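Local coordinates for protein lectin (Polyandrocarpa misakiensis, PDB 1BYF) that binds galactose in a calcium-dependent manner as a homodimeric C-type lectin and takes part in the animal's defence against microorganisms, at residues 4-9 against 117-122; 53-58 against 95-100; 86-91 against 106-111. All coordinates share one frame; numbering follows the deposited sequence.

Interaction 1: 4-9 against 117-122; sequences EILFSD and VICEKE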
loop_
_atom_site.group_PDB
_atom_site.type_symbol
_atom_site.label_atom_id
_atom_site.label_comp_id
_atom_site.label_asym_id
_atom_site.label_seq_id
_atom_site.Cartn_x
_atom_site.Cartn_y
_atom_site.Cartn_z
ATOM N N GLU A 4 -6.960 2.716 5.182
ATOM C CA GLU A 4 -6.524 1.400 4.807
ATOM C C GLU A 4 -6.306 1.518 3.277
ATOM O O GLU A 4 -7.233 1.972 2.609
ATOM C CB GLU A 4 -7.515 0.284 5.038
ATOM C CG GLU A 4 -7.517 -0.347 6.412
ATOM C CD GLU A 4 -8.641 -1.347 6.568
ATOM O OE1 GLU A 4 -9.296 -1.685 5.557
ATOM O OE2 GLU A 4 -8.923 -1.855 7.670
ATOM N N ILE A 5 -5.115 1.196 2.822
ATOM C CA ILE A 5 -4.821 1.295 1.392
ATOM C C ILE A 5 -4.359 -0.069 0.881
ATOM O O ILE A 5 -3.444 -0.668 1.437
ATOM C CB ILE A 5 -3.742 2.346 1.103
ATOM C CG1 ILE A 5 -4.165 3.721 1.626
ATOM C CG2 ILE A 5 -3.413 2.403 -0.384
ATOM C CD1 ILE A 5 -5.387 4.324 0.962
ATOM N N LEU A 6 -5.027 -0.546 -0.157
ATOM C CA LEU A 6 -4.693 -1.842 -0.739
ATOM C C LEU A 6 -4.171 -1.634 -2.161
ATOM O O LEU A 6 -4.821 -0.948 -2.938
ATOM C CB LEU A 6 -5.937 -2.728 -0.735
ATOM C CG LEU A 6 -5.889 -4.018 -1.559
ATOM C CD1 LEU A 6 -4.793 -4.957 -1.091
ATOM C CD2 LEU A 6 -7.227 -4.750 -1.480
ATOM N N PHE A 7 -3.011 -2.167 -2.477
ATOM C CA PHE A 7 -2.432 -2.085 -3.811
ATOM C C PHE A 7 -2.458 -3.503 -4.392
ATOM O O PHE A 7 -2.050 -4.423 -3.670
ATOM C CB PHE A 7 -0.986 -1.613 -3.799
ATOM C CG PHE A 7 -0.723 -0.226 -3.300
ATOM C CD1 PHE A 7 -0.507 0.015 -1.953
ATOM C CD2 PHE A 7 -0.663 0.839 -4.186
ATOM C CE1 PHE A 7 -0.251 1.296 -1.501
ATOM C CE2 PHE A 7 -0.405 2.121 -3.741
ATOM C CZ PHE A 7 -0.201 2.353 -2.398
ATOM N N SER A 8 -2.883 -3.672 -5.626
ATOM C CA SER A 8 -2.901 -5.009 -6.213
ATOM C C SER A 8 -2.228 -5.043 -7.580
ATOM O O SER A 8 -2.464 -4.186 -8.431
ATOM C CB SER A 8 -4.320 -5.572 -6.298
ATOM O OG SER A 8 -4.285 -6.806 -7.009
ATOM N N ASP A 9 -1.374 -6.041 -7.769
ATOM C CA ASP A 9 -0.671 -6.240 -9.027
ATOM C C ASP A 9 -1.590 -6.835 -10.093
ATOM O O ASP A 9 -1.210 -6.922 -11.256
ATOM C CB ASP A 9 0.544 -7.161 -8.848
ATOM C CG ASP A 9 1.705 -6.374 -8.251
ATOM O OD1 ASP A 9 1.917 -5.233 -8.717
ATOM O OD2 ASP A 9 2.372 -6.909 -7.350
ATOM N N VAL A 117 -4.753 -1.941 -9.491
ATOM C CA VAL A 117 -5.803 -1.379 -8.656
ATOM C C VAL A 117 -5.321 -0.915 -7.289
ATOM O O VAL A 117 -4.482 -1.540 -6.645
ATOM C CB VAL A 117 -6.903 -2.449 -8.461
ATOM C CG1 VAL A 117 -8.089 -1.885 -7.678
ATOM C CG2 VAL A 117 -7.382 -2.984 -9.814
ATOM N N ILE A 118 -5.904 0.190 -6.849
ATOM C CA ILE A 118 -5.651 0.785 -5.554
ATOM C C ILE A 118 -7.000 1.035 -4.876
ATOM O O ILE A 118 -7.836 1.749 -5.433
ATOM C CB ILE A 118 -4.906 2.129 -5.621
ATOM C CG1 ILE A 118 -3.628 1.964 -6.447
ATOM C CG2 ILE A 118 -4.584 2.633 -4.218
ATOM C CD1 ILE A 118 -2.905 3.272 -6.704
ATOM N N CYS A 119 -7.184 0.427 -3.710
ATOM C CA CYS A 119 -8.410 0.609 -2.957
ATOM C C CYS A 119 -8.115 1.331 -1.639
ATOM O O CYS A 119 -6.994 1.271 -1.128
ATOM C CB CYS A 119 -9.083 -0.715 -2.607
ATOM S SG CYS A 119 -9.242 -1.874 -3.971
ATOM N N GLU A 120 -9.152 1.987 -1.123
ATOM C CA GLU A 120 -9.062 2.704 0.133
ATOM C C GLU A 120 -10.258 2.390 1.038
ATOM O O GLU A 120 -11.322 1.952 0.608
ATOM C CB GLU A 120 -9.010 4.223 -0.066
ATOM C CG GLU A 120 -10.314 4.877 -0.499
ATOM C CD GLU A 120 -10.314 6.387 -0.465
ATOM O OE1 GLU A 120 -9.395 7.035 -1.013
ATOM O OE2 GLU A 120 -11.265 6.980 0.113
ATOM N N LYS A 121 -10.055 2.677 2.318
ATOM C CA LYS A 121 -11.102 2.573 3.319
ATOM C C LYS A 121 -10.744 3.538 4.453
ATOM O O LYS A 121 -9.738 3.372 5.144
ATOM C CB LYS A 121 -11.367 1.169 3.838
ATOM C CG LYS A 121 -12.503 1.132 4.852
ATOM C CD LYS A 121 -12.686 -0.271 5.410
ATOM C CE LYS A 121 -13.454 -0.230 6.725
ATOM N NZ LYS A 121 -14.732 0.521 6.551
ATOM N N GLU A 122 -11.546 4.595 4.548
ATOM C CA GLU A 122 -11.332 5.588 5.594
ATOM C C GLU A 122 -11.508 4.907 6.949
ATOM O O GLU A 122 -12.371 4.044 7.103
ATOM C CB GLU A 122 -12.288 6.771 5.450
ATOM C CG GLU A 122 -12.461 7.566 6.734
ATOM C CD GLU A 122 -12.419 9.066 6.561
ATOM O OE1 GLU A 122 -12.620 9.562 5.431
ATOM O OE2 GLU A 122 -12.171 9.767 7.568
#
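Leu6 and Cys119 sit at the middle of an antiparallel ladder that joins the first strand of the C-type lectin fold to its last, bringing the two ends of the domain side by side. Their backbones are bonded in both directions, Leu6 N to Cys119 O at 2.8 Å and Cys119 N to Leu6 O also at 2.8 Å. Glu4 with Lys121 and Ser8 with Val117 repeat the pattern on either side, although the bond from Val117 N to Ser8 O is weak. The N-to-C directions of strands 4-8 and 117-122 are 167° apart.

Side chains alternate between two faces. Ile5, Phe7, Ile118 and Glu120 share one of them, against helix 36-49 and the loop around Val29. Ile5 shows how that face is filled. Its CB rises beside the carbonyl of Cys119. From there CG2, placed opposite the backbone N, turns to Ile118 and meets that residue's CG2 at 4.0 Å. The longer branch leaves in the other direction (chi1 -58°) and folds again at CG1 (chi2 -64°), a double bend that carries CD1 over the partner strand, 3.8 Å from Glu120 CB. Next along, Phe7 and Ile118 point the same way, with Phe7 CD2 3.9 Å from Ile118 CG1; the Phe7 ring also stacks on Phe45.

Glu4, Leu6, Ser8, Val117, Cys119 and Lys121 turn to the other face, where Cys119 is in a disulfide with Cys21 of helix 14-22. Strand 4-8 also pairs along its other edge with a strand of the second subunit, so the sheet continues through the dimer. At the far end Glu4 and Lys121 lie alongside each other without a salt bridge. Glu4 OE2 bonds to Tyr20 OH of the second subunit, while Glu4 OE1 touches the aliphatic Lys121 CD at 3.7 Å.

Interaction 2: 53-58 against 95-100; sequences YWVGAD and LCVQIW. With ACT (acetate ion), chain F.
Val55 and Val97 cross at a slant, Val55 CG2 lying 3.7 Å from Val97 CG1, in the antiparallel pairing of strands 53-55 and 96-100. Trp54-Val55-Gly56-Ala57 probably corresponds to the WIGL motif of C-type lectins. Val55 splits its two branches between two partners: with chi1 at -60°, CG2 stands between the backbone N and carbonyl carbon and reaches Val97, while CG1 swings to Ile99, whose side chain it crosses at about a right angle (CG1 to CG1 3.6 Å). Val97 has CG1 anti to its own N (chi1 -176°) and CG2 beside that N, 3.8 Å from Ala57 CB.

Between Val55 and Ala57 the first chain folds through an inverse gamma turn centred on Gly56, and the register slips by two, a beta bulge. Val97 spans the slip, its O taking Val55 N and its N giving to Ala57 O.

Trp54 leans back over the partner strand, putting CZ3 3.5 Å from Cys96 CB while the indole presents its edge to Val97 O, nearly in the ring plane. Its NE1 bonds to Met12 O. Gln98, with chi1 60° and an extended chain beyond, gives NE2 to an acetate O at 3.2 Å and to Asp107 OD2 of the calcium site. CH3 of the acetate, probably from the crystallisation liquor, lies 3.7 Å above one face of the Trp100 ring, offset toward its rim.

The contact is close to the centre of the domain: Tyr53 and Ile99 pack against helix 36-49 and Ile118 of strand 115-122, while Trp54, Gln98 and Trp100 meet strand 105-109.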
loop_
_atom_site.group_PDB
_atom_site.type_symbol
_atom_site.label_atom_id
_atom_site.label_comp_id
_atom_site.label_asym_id
_atom_site.label_seq_id
_atom_site.Cartn_x
_atom_site.Cartn_y
_atom_site.Cartn_z
ATOM N N TYR A 53 -2.001 2.505 -12.686
ATOM C CA TYR A 53 -2.979 2.113 -11.694
ATOM C C TYR A 53 -4.295 2.875 -11.864
ATOM O O TYR A 53 -4.251 4.080 -12.105
ATOM C CB TYR A 53 -2.506 2.495 -10.277
ATOM C CG TYR A 53 -1.405 1.597 -9.770
ATOM C CD1 TYR A 53 -0.095 1.771 -10.178
ATOM C CD2 TYR A 53 -1.698 0.573 -8.881
ATOM C CE1 TYR A 53 0.911 0.943 -9.712
ATOM C CE2 TYR A 53 -0.700 -0.261 -8.404
ATOM C CZ TYR A 53 0.596 -0.068 -8.830
ATOM O OH TYR A 53 1.593 -0.896 -8.359
ATOM N N TRP A 54 -5.415 2.199 -11.652
ATOM C CA TRP A 54 -6.690 2.908 -11.707
ATOM C C TRP A 54 -6.852 3.707 -10.412
ATOM O O TRP A 54 -6.338 3.301 -9.367
ATOM C CB TRP A 54 -7.867 1.951 -11.792
ATOM C CG TRP A 54 -8.095 1.318 -13.126
ATOM C CD1 TRP A 54 -8.085 -0.011 -13.429
ATOM C CD2 TRP A 54 -8.388 2.018 -14.348
ATOM N NE1 TRP A 54 -8.346 -0.177 -14.770
ATOM C CE2 TRP A 54 -8.535 1.045 -15.353
ATOM C CE3 TRP A 54 -8.528 3.366 -14.681
ATOM C CZ2 TRP A 54 -8.823 1.381 -16.678
ATOM C CZ3 TRP A 54 -8.814 3.700 -16.000
ATOM C CH2 TRP A 54 -8.961 2.709 -16.982
ATOM N N VAL A 55 -7.554 4.821 -10.487
ATOM C CA VAL A 55 -7.926 5.618 -9.325
ATOM C C VAL A 55 -9.443 5.849 -9.470
ATOM O O VAL A 55 -9.999 5.629 -10.554
ATOM C CB VAL A 55 -7.195 6.936 -9.086
ATOM C CG1 VAL A 55 -5.693 6.707 -8.911
ATOM C CG2 VAL A 55 -7.443 7.964 -10.187
ATOM N N GLY A 56 -10.106 6.235 -8.393
ATOM C CA GLY A 56 -11.541 6.398 -8.397
ATOM C C GLY A 56 -12.070 7.712 -8.927
ATOM O O GLY A 56 -12.743 8.427 -8.177
ATOM N N ALA A 57 -11.804 8.032 -10.189
ATOM C CA ALA A 57 -12.327 9.267 -10.774
ATOM C C ALA A 57 -12.699 9.007 -12.229
ATOM O O ALA A 57 -12.074 8.181 -12.901
ATOM C CB ALA A 57 -11.348 10.412 -10.625
ATOM N N ASP A 58 -13.746 9.694 -12.692
ATOM C CA ASP A 58 -14.204 9.519 -14.072
ATOM C C ASP A 58 -15.149 10.647 -14.472
ATOM O O ASP A 58 -15.495 11.479 -13.627
ATOM C CB ASP A 58 -14.885 8.156 -14.201
ATOM C CG ASP A 58 -16.117 8.031 -13.324
ATOM O OD1 ASP A 58 -17.119 8.727 -13.605
ATOM O OD2 ASP A 58 -16.114 7.253 -12.349
ATOM N N LEU A 95 -14.535 8.980 -19.988
ATOM C CA LEU A 95 -13.150 8.972 -19.539
ATOM C C LEU A 95 -12.974 8.589 -18.075
ATOM O O LEU A 95 -13.687 9.062 -17.188
ATOM C CB LEU A 95 -12.519 10.342 -19.810
ATOM C CG LEU A 95 -12.534 10.743 -21.295
ATOM C CD1 LEU A 95 -12.342 12.242 -21.431
ATOM C CD2 LEU A 95 -11.469 9.970 -22.065
ATOM N N CYS A 96 -11.989 7.725 -17.873
ATOM C CA CYS A 96 -11.627 7.222 -16.551
ATOM C C CYS A 96 -10.233 7.711 -16.202
ATOM O O CYS A 96 -9.484 8.084 -17.109
ATOM C CB CYS A 96 -11.700 5.688 -16.556
ATOM S SG CYS A 96 -13.425 5.165 -16.655
ATOM N N VAL A 97 -9.907 7.764 -14.915
ATOM C CA VAL A 97 -8.615 8.310 -14.512
ATOM C C VAL A 97 -7.699 7.245 -13.925
ATOM O O VAL A 97 -8.092 6.370 -13.158
ATOM C CB VAL A 97 -8.783 9.475 -13.518
ATOM C CG1 VAL A 97 -7.444 10.122 -13.171
ATOM C CG2 VAL A 97 -9.726 10.530 -14.090
ATOM N N GLN A 98 -6.437 7.340 -14.328
ATOM C CA GLN A 98 -5.408 6.441 -13.851
ATOM C C GLN A 98 -4.198 7.243 -13.368
ATOM O O GLN A 98 -4.050 8.430 -13.648
ATOM C CB GLN A 98 -4.871 5.536 -14.978
ATOM C CG GLN A 98 -4.269 6.381 -16.108
ATOM C CD GLN A 98 -3.287 5.628 -16.973
ATOM O OE1 GLN A 98 -2.930 4.481 -16.692
ATOM N NE2 GLN A 98 -2.812 6.262 -18.038
ATOM N N ILE A 99 -3.329 6.507 -12.691
ATOM C CA ILE A 99 -2.013 7.021 -12.336
ATOM C C ILE A 99 -1.168 6.469 -13.500
ATOM O O ILE A 99 -1.009 5.260 -13.587
ATOM C CB ILE A 99 -1.471 6.533 -10.991
ATOM C CG1 ILE A 99 -2.203 7.194 -9.827
ATOM C CG2 ILE A 99 0.024 6.833 -10.910
ATOM C CD1 ILE A 99 -1.991 6.534 -8.484
ATOM N N TRP A 100 -0.767 7.354 -14.389
ATOM C CA TRP A 100 -0.016 6.986 -15.587
ATOM C C TRP A 100 1.471 6.819 -15.317
ATOM O O TRP A 100 2.113 7.755 -14.830
ATOM C CB TRP A 100 -0.264 8.086 -16.619
ATOM C CG TRP A 100 0.318 7.882 -17.979
ATOM C CD1 TRP A 100 0.750 6.721 -18.551
ATOM C CD2 TRP A 100 0.478 8.903 -18.979
ATOM N NE1 TRP A 100 1.191 6.955 -19.831
ATOM C CE2 TRP A 100 1.034 8.288 -20.115
ATOM C CE3 TRP A 100 0.221 10.277 -19.011
ATOM C CZ2 TRP A 100 1.336 8.996 -21.278
ATOM C CZ3 TRP A 100 0.524 10.974 -20.169
ATOM C CH2 TRP A 100 1.071 10.336 -21.292
HETATM C C ACT F . -1.056 4.939 -21.218
HETATM O O ACT F . -1.378 4.394 -20.139
HETATM O OXT ACT F . -0.278 4.359 -22.018
HETATM C CH3 ACT F . -1.955 6.050 -21.777
#

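Interaction 3: 86-91 against 106-111; sequences EPSNPQ and LDDVGC. With CA (calcium ion), chain C.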
loop_
_atom_site.group_PDB
_atom_site.type_symbol
_atom_site.label_atom_id
_atom_site.label_comp_id
_atom_site.label_asym_id
_atom_site.label_seq_id
_atom_site.Cartn_x
_atom_site.Cartn_y
_atom_site.Cartn_z
ATOM N N GLU A 86 -2.388 16.950 -19.410
ATOM C CA GLU A 86 -3.557 16.078 -19.257
ATOM C C GLU A 86 -4.484 16.839 -18.313
ATOM O O GLU A 86 -3.968 17.633 -17.524
ATOM C CB GLU A 86 -3.200 14.709 -18.695
ATOM C CG GLU A 86 -2.211 13.906 -19.511
ATOM C CD GLU A 86 -2.689 13.483 -20.882
ATOM O OE1 GLU A 86 -3.907 13.306 -21.109
ATOM O OE2 GLU A 86 -1.826 13.282 -21.766
ATOM N N PRO A 87 -5.778 16.628 -18.380
ATOM C CA PRO A 87 -6.406 15.706 -19.303
ATOM C C PRO A 87 -6.412 16.203 -20.739
ATOM O O PRO A 87 -6.471 17.413 -20.974
ATOM C CB PRO A 87 -7.840 15.624 -18.770
ATOM C CG PRO A 87 -8.080 16.978 -18.185
ATOM C CD PRO A 87 -6.773 17.325 -17.521
ATOM N N SER A 88 -6.397 15.288 -21.710
ATOM C CA SER A 88 -6.350 15.718 -23.106
ATOM C C SER A 88 -7.114 14.834 -24.071
ATOM O O SER A 88 -7.039 15.092 -25.280
ATOM C CB SER A 88 -4.867 15.709 -23.531
ATOM O OG SER A 88 -4.454 14.349 -23.553
ATOM N N ASN A 89 -7.799 13.802 -23.589
ATOM C CA ASN A 89 -8.545 12.919 -24.492
ATOM C C ASN A 89 -9.818 13.621 -24.938
ATOM O O ASN A 89 -10.267 14.582 -24.308
ATOM C CB ASN A 89 -8.834 11.578 -23.821
ATOM C CG ASN A 89 -7.616 10.682 -23.702
ATOM O OD1 ASN A 89 -6.538 11.110 -23.290
ATOM N ND2 ASN A 89 -7.771 9.414 -24.076
ATOM N N PRO A 90 -10.405 13.183 -26.037
ATOM C CA PRO A 90 -11.607 13.816 -26.573
ATOM C C PRO A 90 -12.701 13.904 -25.526
ATOM O O PRO A 90 -13.008 12.903 -24.875
ATOM C CB PRO A 90 -11.981 12.939 -27.757
ATOM C CG PRO A 90 -10.722 12.235 -28.140
ATOM C CD PRO A 90 -9.944 12.044 -26.868
ATOM N N GLN A 91 -13.320 15.065 -25.358
ATOM C CA GLN A 91 -14.370 15.237 -24.367
ATOM C C GLN A 91 -15.633 14.437 -24.623
ATOM O O GLN A 91 -16.431 14.271 -23.693
ATOM C CB GLN A 91 -14.702 16.732 -24.233
ATOM C CG GLN A 91 -13.503 17.476 -23.649
ATOM C CD GLN A 91 -13.669 18.975 -23.669
ATOM O OE1 GLN A 91 -14.654 19.509 -23.160
ATOM N NE2 GLN A 91 -12.698 19.664 -24.259
ATOM N N LEU A 106 -1.771 11.736 -12.594
ATOM C CA LEU A 106 -3.065 11.391 -13.164
ATOM C C LEU A 106 -3.178 11.643 -14.661
ATOM O O LEU A 106 -2.520 12.495 -15.246
ATOM C CB LEU A 106 -4.182 12.112 -12.406
ATOM C CG LEU A 106 -4.272 11.877 -10.900
ATOM C CD1 LEU A 106 -5.558 12.514 -10.380
ATOM C CD2 LEU A 106 -4.246 10.393 -10.543
ATOM N N ASP A 107 -4.049 10.849 -15.275
ATOM C CA ASP A 107 -4.264 10.935 -16.720
ATOM C C ASP A 107 -5.634 10.380 -17.072
ATOM O O ASP A 107 -6.095 9.442 -16.421
ATOM C CB ASP A 107 -3.145 10.170 -17.432
ATOM C CG ASP A 107 -3.431 9.962 -18.908
ATOM O OD1 ASP A 107 -3.756 10.977 -19.570
ATOM O OD2 ASP A 107 -3.345 8.810 -19.376
ATOM N N ASP A 108 -6.264 10.967 -18.089
ATOM C CA ASP A 108 -7.559 10.493 -18.554
ATOM C C ASP A 108 -7.356 9.473 -19.678
ATOM O O ASP A 108 -6.544 9.663 -20.577
ATOM C CB ASP A 108 -8.455 11.623 -19.041
ATOM C CG ASP A 108 -7.872 12.461 -20.162
ATOM O OD1 ASP A 108 -6.644 12.620 -20.284
ATOM O OD2 ASP A 108 -8.685 13.001 -20.940
ATOM N N VAL A 109 -8.090 8.376 -19.598
ATOM C CA VAL A 109 -8.022 7.305 -20.575
ATOM C C VAL A 109 -9.420 6.746 -20.824
ATOM O O VAL A 109 -10.342 7.072 -20.075
ATOM C CB VAL A 109 -7.147 6.136 -20.069
ATOM C CG1 VAL A 109 -5.680 6.524 -20.028
ATOM C CG2 VAL A 109 -7.606 5.684 -18.688
ATOM N N GLY A 110 -9.549 5.885 -21.825
ATOM C CA GLY A 110 -10.827 5.196 -22.063
ATOM C C GLY A 110 -10.980 4.240 -20.867
ATOM O O GLY A 110 -9.993 4.047 -20.140
ATOM N N CYS A 111 -12.131 3.618 -20.659
ATOM C CA CYS A 111 -12.255 2.787 -19.459
ATOM C C CYS A 111 -12.013 1.307 -19.608
ATOM O O CYS A 111 -12.104 0.594 -18.601
ATOM C CB CYS A 111 -13.642 3.110 -18.861
ATOM S SG CYS A 111 -13.784 4.918 -18.633
HETATM CA CA CA C . -4.968 11.415 -21.401
#
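Glu86 and Asp107 each point one carboxylate oxygen at a calcium ion, forming with Asn89 and Asp108 the carbohydrate-binding calcium site of the C-type lectin fold. The two carboxylate planes stand 82° apart, and Glu86 OE1 and Asp107 OD1 are 2.8 Å from each other because both bind the ion; the charge of the shared ion probably offsets their repulsion. Each of these oxygens binds calcium at 2.2 Å. Glu86 bends at chi2 (-65°) and crosses Asp107 at a slant, which brings OE1 to the ion.

Asp108 binds twice, through its backbone O and through OD1, and Asn89 adds OD1 at 2.5 Å. Two further atoms complete the shell. The cis peptide before Pro87 belongs to the loop motif that supplies calcium ligands in this family, and Pro87 CB packs 3.5 Å from Asp108 CG.

The Asp108 carboxylate is held by the loop as well as by the metal: Ser88 N bonds to OD1 and Asn89 N to OD2, each from the syn side and somewhat out of the carboxylate plane. Ser88 OG donates to Glu86 OE1 at 2.7 Å, approaching from above the carboxylate plane, 41° out of it.

How the interactions relate
Along the chain, interaction 1 closes a loop inside which the other two lie; these two alternate, 53-58 and 86-91 coming before 95-100 and 106-111. All three reach one mixed sheet. Interactions 1 and 2 have centres 13 Å apart and touch where Ile118 packs on Tyr53 and Ile99, strands 115-122 and 53-55 being neighbours. Interactions 2 and 3 are closer, with centres 9 Å apart, and are tied covalently by the Cys96-Cys111 disulfide. Interactions 1 and 3 do not touch: their centres are 22 Å apart on opposite sides of the chain's centre. The dimer interface and the sugar-binding calcium therefore occupy separate ends of the domain, joined through its central strands.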